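Local atomic coordinates of DMATS type aromatic prenyltransferase (Streptomyces coelicolor, PDB entry 6ZS0), a protein that probably transfers a dimethylallyl group to carbon 5 of the indole ring of tryptophan, as a DMATS-type aromatic prenyltransferase with an ABBA-barrel fold. Residues S259-G264 against A330-Q335; D37-V42 against T62-S67; I275-Y280 against L288-T293. All blocks are in the same frame, centred on the assembly; numbering follows the deposited sequence.

Interaction 1 of 3, residues S259-G264 against A330-Q335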
# COMPACT_ATOMS: atom_id res chain seq x y z
N SER A 259 -0.65 12.62 -7.01
CA SER A 259 -1.73 12.08 -7.86
C SER A 259 -1.98 13.08 -8.98
O SER A 259 -2.31 14.24 -8.66
CB SER A 259 -2.99 11.82 -7.06
OG SER A 259 -2.81 10.67 -6.23
N PHE A 260 -1.81 12.63 -10.24
CA PHE A 260 -2.17 13.35 -11.48
C PHE A 260 -3.42 12.71 -12.10
O PHE A 260 -3.34 11.55 -12.57
CB PHE A 260 -0.97 13.33 -12.43
CG PHE A 260 0.28 13.95 -11.87
CD1 PHE A 260 0.53 15.30 -12.04
CD2 PHE A 260 1.20 13.18 -11.18
CE1 PHE A 260 1.69 15.88 -11.53
CE2 PHE A 260 2.36 13.76 -10.66
CZ PHE A 260 2.60 15.11 -10.84
N THR A 261 -4.55 13.43 -12.10
CA THR A 261 -5.87 12.90 -12.51
C THR A 261 -6.53 13.77 -13.59
O THR A 261 -7.20 13.20 -14.46
CB THR A 261 -6.79 12.76 -11.29
OG1 THR A 261 -6.97 14.07 -10.75
CG2 THR A 261 -6.20 11.82 -10.26
N ASP A 262 -6.34 15.09 -13.54
CA ASP A 262 -6.89 16.03 -14.56
C ASP A 262 -6.18 15.79 -15.89
O ASP A 262 -4.95 15.78 -15.95
CB ASP A 262 -6.73 17.49 -14.11
CG ASP A 262 -6.98 17.74 -12.63
OD1 ASP A 262 -6.01 18.14 -11.91
OD2 ASP A 262 -8.14 17.54 -12.19
N PRO A 263 -6.91 15.56 -17.01
CA PRO A 263 -6.26 15.38 -18.31
C PRO A 263 -5.33 16.56 -18.66
O PRO A 263 -5.72 17.70 -18.46
CB PRO A 263 -7.41 15.25 -19.33
CG PRO A 263 -8.69 15.55 -18.56
CD PRO A 263 -8.37 15.39 -17.09
N GLY A 264 -4.12 16.26 -19.13
CA GLY A 264 -3.15 17.26 -19.61
C GLY A 264 -2.47 18.04 -18.49
O GLY A 264 -1.55 18.82 -18.80
N ALA A 330 -4.00 11.49 3.62
CA ALA A 330 -4.24 11.52 2.16
C ALA A 330 -5.17 12.70 1.85
O ALA A 330 -6.28 12.72 2.39
CB ALA A 330 -4.85 10.22 1.71
N GLY A 331 -4.67 13.63 1.06
CA GLY A 331 -5.42 14.79 0.56
C GLY A 331 -5.80 14.62 -0.90
O GLY A 331 -5.03 14.00 -1.68
N GLN A 332 -6.95 15.16 -1.26
CA GLN A 332 -7.41 15.31 -2.66
C GLN A 332 -8.13 16.65 -2.75
O GLN A 332 -8.92 16.95 -1.86
CB GLN A 332 -8.31 14.14 -3.07
CG GLN A 332 -7.64 13.20 -4.05
CD GLN A 332 -7.49 13.80 -5.43
OE1 GLN A 332 -8.36 14.54 -5.91
NE2 GLN A 332 -6.40 13.46 -6.11
N ARG A 333 -7.79 17.45 -3.75
CA ARG A 333 -8.42 18.76 -4.05
C ARG A 333 -9.94 18.67 -3.85
O ARG A 333 -10.56 17.74 -4.41
CB ARG A 333 -8.05 19.14 -5.49
CG ARG A 333 -8.58 20.49 -5.95
CD ARG A 333 -8.21 20.70 -7.40
NE ARG A 333 -6.77 20.84 -7.57
CZ ARG A 333 -6.12 20.70 -8.73
NH1 ARG A 333 -6.79 20.41 -9.84
NH2 ARG A 333 -4.81 20.85 -8.77
N ASP A 334 -10.50 19.58 -3.04
CA ASP A 334 -11.96 19.76 -2.82
C ASP A 334 -12.55 18.51 -2.14
O ASP A 334 -13.71 18.16 -2.44
CB ASP A 334 -12.69 20.04 -4.14
N GLN A 335 -11.77 17.85 -1.28
CA GLN A 335 -12.24 16.65 -0.53
C GLN A 335 -11.72 16.71 0.90
O GLN A 335 -10.66 17.25 1.16
CB GLN A 335 -11.78 15.36 -1.22
CG GLN A 335 -12.35 15.21 -2.62
CD GLN A 335 -12.03 13.88 -3.26
OE1 GLN A 335 -11.85 12.86 -2.59
NE2 GLN A 335 -11.98 13.88 -4.59
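Ser259 and Gln332 face each other near the ends of strands 254-260 and 324-332, their CA atoms 8.4 Å apart with no backbone hydrogen bond between them, because strand 270-275 runs in the sheet between the two. Beyond Gln332 the chain folds into a type II turn ending at Gln335, and beyond Phe260 the 259-264 segment runs off as a loop, so side chains do all the bridging. The outermost bridge is a salt bridge: Asp262 OD1 sits 3.2 Å from Arg333 NH1. Carboxylate and guanidinium planes are only 7° apart, but OD1 approaches the guanidinium obliquely, and the hydrogen bond is weak, bent to 124° at the proton. The second oxygen, OD2, stays 3.9 Å from the same NH1, so the grip is one-pronged. Arg333 reaches this far with CG trans to its backbone N and a single bend at chi3, while its NE bonds to the carbonyl oxygen of Asp224; the bent, weak hydrogen bond within the salt bridge is therefore not its main hold. Further in, the amide of Gln332 swings toward the other strand, its NE2 coming to 3.9 Å from Ser259 CB and 4.5 Å from Thr261 CG2. That amide also makes a weak hydrogen bond to Ser269 OG, which Thr261 OG1 bonds as well, while Ser259 OG pairs with Lys204 NZ. Side chains at and just beyond the ends of two next-but-one strands thus meet at the rim of a closed antiparallel barrel, the ABBA prenyltransferase fold, beside the hairpin joining strands 324-332 and 338-344.

Interaction 2 of 3, residues D37-V42 against T62-S67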
# COMPACT_ATOMS: atom_id res chain seq x y z
N ASP A 37 -7.27 -16.25 -6.31
CA ASP A 37 -6.92 -16.33 -7.75
C ASP A 37 -5.70 -15.45 -8.05
O ASP A 37 -4.86 -15.86 -8.82
CB ASP A 37 -8.10 -15.95 -8.66
CG ASP A 37 -7.86 -16.29 -10.13
OD1 ASP A 37 -7.68 -17.48 -10.45
OD2 ASP A 37 -7.84 -15.36 -10.94
N ALA A 38 -5.64 -14.26 -7.44
CA ALA A 38 -4.52 -13.30 -7.61
C ALA A 38 -3.20 -13.92 -7.13
O ALA A 38 -2.19 -13.75 -7.79
CB ALA A 38 -4.86 -12.02 -6.91
N LEU A 39 -3.23 -14.67 -6.03
CA LEU A 39 -2.01 -15.33 -5.49
C LEU A 39 -1.55 -16.45 -6.42
O LEU A 39 -0.35 -16.83 -6.33
CB LEU A 39 -2.30 -15.87 -4.09
CG LEU A 39 -2.33 -14.82 -2.98
CD1 LEU A 39 -2.86 -15.40 -1.69
CD2 LEU A 39 -0.94 -14.22 -2.75
N GLY A 40 -2.46 -17.03 -7.21
CA GLY A 40 -2.17 -18.17 -8.09
C GLY A 40 -1.54 -19.31 -7.31
O GLY A 40 -1.99 -19.64 -6.22
N PRO A 41 -0.47 -19.94 -7.82
CA PRO A 41 0.04 -21.18 -7.24
C PRO A 41 0.40 -21.08 -5.76
O PRO A 41 0.18 -22.06 -5.00
CB PRO A 41 1.28 -21.43 -8.11
CG PRO A 41 0.86 -20.90 -9.43
CD PRO A 41 0.24 -19.57 -9.05
N VAL A 42 0.94 -19.94 -5.33
CA VAL A 42 1.46 -19.80 -3.94
C VAL A 42 0.31 -19.78 -2.94
O VAL A 42 0.60 -19.94 -1.75
CB VAL A 42 2.38 -18.58 -3.72
CG1 VAL A 42 3.54 -18.58 -4.69
CG2 VAL A 42 1.64 -17.26 -3.76
N THR A 62 5.43 -11.82 3.61
CA THR A 62 4.05 -12.20 3.20
C THR A 62 3.70 -11.39 1.96
O THR A 62 3.84 -10.18 1.95
CB THR A 62 3.02 -11.96 4.30
OG1 THR A 62 3.43 -12.60 5.52
CG2 THR A 62 1.67 -12.49 3.89
N PRO A 63 3.23 -12.00 0.84
CA PRO A 63 2.95 -11.22 -0.36
C PRO A 63 1.55 -10.62 -0.42
O PRO A 63 0.97 -10.48 -1.50
CB PRO A 63 3.12 -12.28 -1.46
CG PRO A 63 2.60 -13.54 -0.81
CD PRO A 63 3.11 -13.46 0.62
N VAL A 64 1.02 -10.27 0.76
CA VAL A 64 -0.29 -9.65 0.96
C VAL A 64 -0.14 -8.62 2.07
O VAL A 64 0.56 -8.93 3.04
CB VAL A 64 -1.36 -10.67 1.34
CG1 VAL A 64 -2.73 -10.03 1.45
CG2 VAL A 64 -1.41 -11.85 0.37
N GLU A 65 -0.80 -7.49 1.90
CA GLU A 65 -0.91 -6.46 2.95
C GLU A 65 -2.31 -5.89 2.86
O GLU A 65 -2.89 -5.92 1.80
CB GLU A 65 0.13 -5.36 2.76
CG GLU A 65 0.06 -4.27 3.83
CD GLU A 65 1.03 -3.12 3.59
OE1 GLU A 65 0.80 -2.35 2.64
OE2 GLU A 65 2.03 -3.02 4.36
N PHE A 66 -2.87 -5.47 3.98
CA PHE A 66 -4.21 -4.87 3.99
C PHE A 66 -4.11 -3.40 4.34
O PHE A 66 -3.09 -2.95 4.89
CB PHE A 66 -5.12 -5.56 5.00
CG PHE A 66 -5.30 -7.03 4.70
CD1 PHE A 66 -4.58 -7.99 5.39
CD2 PHE A 66 -6.16 -7.43 3.69
CE1 PHE A 66 -4.75 -9.34 5.11
CE2 PHE A 66 -6.32 -8.78 3.40
CZ PHE A 66 -5.63 -9.74 4.13
N SER A 67 -5.14 -2.65 3.99
CA SER A 67 -5.27 -1.27 4.49
C SER A 67 -6.74 -0.95 4.75
O SER A 67 -7.60 -1.49 4.05
CB SER A 67 -4.60 -0.28 3.57
OG SER A 67 -5.24 -0.17 2.31
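Helix packed on barrel strand, the basic layering of the ABBA fold, is seen here where Leu39, in the last turn of helix 25-39, meets Pro63, just before strand 64-70, and Val64, its first residue. One methyl does the touching: Leu39 CD2 lies 3.9 Å from Val64 CG2 and 4.1 Å from Pro63 CG, both at ordinary apolar packing distance. Leucine crosses each partner at about a right angle, so it meets them with the tip of one branch and does not lie alongside them. Val64 offers CG2 because its other methyl, CG1, is turned trans to the backbone N (chi1 -176°), leaving CG2 beside that nitrogen. No polar atom takes part and no hydrogen bond crosses; the backbones keep their distance, Leu39 and Pro63 having CA atoms 8.2 Å apart. Directly after Leu39 the chain leaves helical geometry at Gly40, whose positive phi turns it away toward Pro41. Around the contact, Thr10 of helix 6-20 touches both Leu39 and Val64, Val82 and Val80 of strand 77-82 touch Leu39 and Val64 respectively, and Cys86 borders Pro63, so the leucine, at the end of its own helix, is buried against helix 6-20 and the first two barrel strands.

Interaction 3 of 3, residues I275-Y280 against L288-T293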
# COMPACT_ATOMS: atom_id res chain seq x y z
N ILE A 275 4.02 7.52 6.82
CA ILE A 275 5.02 7.37 7.91
C ILE A 275 5.08 5.90 8.33
O ILE A 275 4.07 5.33 8.74
CB ILE A 275 4.65 8.29 9.10
CG1 ILE A 275 4.51 9.76 8.70
CG2 ILE A 275 5.64 8.11 10.22
CD1 ILE A 275 5.70 10.37 8.11
N PRO A 276 6.28 5.28 8.30
CA PRO A 276 6.46 3.89 8.74
C PRO A 276 6.45 3.79 10.28
O PRO A 276 7.48 3.55 10.91
CB PRO A 276 7.80 3.51 8.11
CG PRO A 276 8.55 4.80 8.07
CD PRO A 276 7.51 5.86 7.77
N VAL A 277 5.24 3.90 10.83
CA VAL A 277 5.04 4.03 12.31
C VAL A 277 5.65 2.83 13.03
O VAL A 277 6.09 2.99 14.17
CB VAL A 277 3.55 4.21 12.65
CG1 VAL A 277 2.73 3.04 12.23
CG2 VAL A 277 3.33 4.49 14.13
N ARG A 278 5.73 1.65 12.39
CA ARG A 278 6.26 0.43 13.06
C ARG A 278 7.69 0.65 13.51
O ARG A 278 8.15 -0.10 14.39
CB ARG A 278 6.15 -0.83 12.20
CG ARG A 278 6.93 -0.84 10.90
CD ARG A 278 6.89 -2.23 10.30
NE ARG A 278 7.66 -3.11 11.17
CZ ARG A 278 7.57 -4.45 11.23
NH1 ARG A 278 8.31 -5.11 12.09
NH2 ARG A 278 6.75 -5.11 10.45
N ASP A 279 8.45 1.56 12.88
CA ASP A 279 9.86 1.82 13.24
C ASP A 279 9.97 2.80 14.41
O ASP A 279 11.06 2.98 14.87
CB ASP A 279 10.63 2.38 12.04
CG ASP A 279 10.89 1.37 10.95
OD1 ASP A 279 10.55 0.19 11.13
OD2 ASP A 279 11.54 1.78 9.96
N TYR A 280 8.86 3.34 14.90
CA TYR A 280 8.89 4.52 15.83
C TYR A 280 8.08 4.24 17.10
O TYR A 280 7.81 5.21 17.83
CB TYR A 280 8.38 5.79 15.11
CG TYR A 280 9.22 6.13 13.91
CD1 TYR A 280 10.56 6.41 14.04
CD2 TYR A 280 8.69 6.14 12.64
CE1 TYR A 280 11.37 6.66 12.94
CE2 TYR A 280 9.46 6.43 11.53
CZ TYR A 280 10.81 6.70 11.68
OH TYR A 280 11.62 6.92 10.60
N LEU A 288 -1.47 1.94 17.63
CA LEU A 288 -2.94 2.04 17.65
C LEU A 288 -3.33 3.36 18.34
O LEU A 288 -4.22 4.08 17.82
CB LEU A 288 -3.55 0.82 18.35
CG LEU A 288 -5.05 0.60 18.11
CD1 LEU A 288 -5.35 0.30 16.65
CD2 LEU A 288 -5.60 -0.55 18.95
N ALA A 289 -2.67 3.69 19.44
CA ALA A 289 -2.94 4.93 20.20
C ALA A 289 -2.68 6.16 19.29
O ALA A 289 -3.56 7.07 19.22
CB ALA A 289 -2.11 4.94 21.45
N ARG A 290 -1.56 6.18 18.57
CA ARG A 290 -1.22 7.29 17.65
C ARG A 290 -2.22 7.33 16.50
O ARG A 290 -2.69 8.41 16.15
CB ARG A 290 0.19 7.13 17.11
CG ARG A 290 1.26 7.27 18.17
CD ARG A 290 2.66 7.15 17.62
NE ARG A 290 3.66 6.96 18.65
CZ ARG A 290 4.95 6.73 18.41
NH1 ARG A 290 5.41 6.74 17.17
NH2 ARG A 290 5.77 6.50 19.41
N ALA A 291 -2.55 6.18 15.91
CA ALA A 291 -3.56 6.16 14.83
C ALA A 291 -4.87 6.75 15.34
O ALA A 291 -5.53 7.52 14.58
CB ALA A 291 -3.76 4.76 14.36
N SER A 292 -5.26 6.39 16.56
CA SER A 292 -6.55 6.84 17.16
C SER A 292 -6.52 8.37 17.31
O SER A 292 -7.53 9.01 16.99
CB SER A 292 -6.81 6.12 18.45
OG SER A 292 -6.99 4.73 18.22
N THR A 293 -5.40 8.94 17.72
CA THR A 293 -5.20 10.42 17.84
C THR A 293 -5.36 11.08 16.47
O THR A 293 -6.05 12.10 16.37
CB THR A 293 -3.86 10.77 18.47
OG1 THR A 293 -3.82 10.15 19.76
CG2 THR A 293 -3.64 12.26 18.59
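Arg290 reaches back from helix 284-297 to the loop just before it and holds the carbonyl oxygen of Tyr280 with both terminal nitrogens. This is the tight part: NH1 and NH2 each lie 2.9 Å from Tyr280 O, with angles at the hydrogens near 135°, as expected when two N-H groups share one acceptor. Both arrive from the same face of the carbonyl plane, NH2 only tilted from it and NH1 well above. Tyr280 CB fits against the guanidinium edge, in its plane, 3.7 Å from NH1. The side chain of Arg290 spans the gap because it is extended from CG to NE. The looser part is a plain van der Waals approach: Val277 CG2 stays 4.3 Å from Arg290 NH1, meeting the guanidinium obliquely. The Tyr280 ring leads off elsewhere, its hydroxyl bonded to Gly251 N and one face under Asp279 CB, while on the helix Ala289, next to Arg290, is exposed. NH1 also donates to the carbonyl oxygen of Ala239, in helix 229-240. With an alanine here in place of the arginine, the Tyr280 and Ala239 carbonyls would probably lose their common donor, leaving the loop less firmly held to the helix. One cationic group thus joins two main-chain carbonyls, and its positive charge probably strengthens both bonds beyond what a neutral donor would give.

Interaction 2 comes first along the chain and closes before the others open; interaction 3 is nested within the loop that interaction 1 closes. Interactions 1 and 2 lie on opposite sides of the chain's centre, 29 Å apart between centres, yet both reach the same closed ten-stranded sheet. The centre of interaction 3 is 26 Å from that of interaction 1 and 24 Å from that of interaction 2, and no two of the three touch. Strand 270-275, which separates the strands of interaction 1, runs directly into the loop of interaction 3. The contacts thus sample barrel rim, helix-on-strand layer and a strand-to-helix connection of one ABBA barrel.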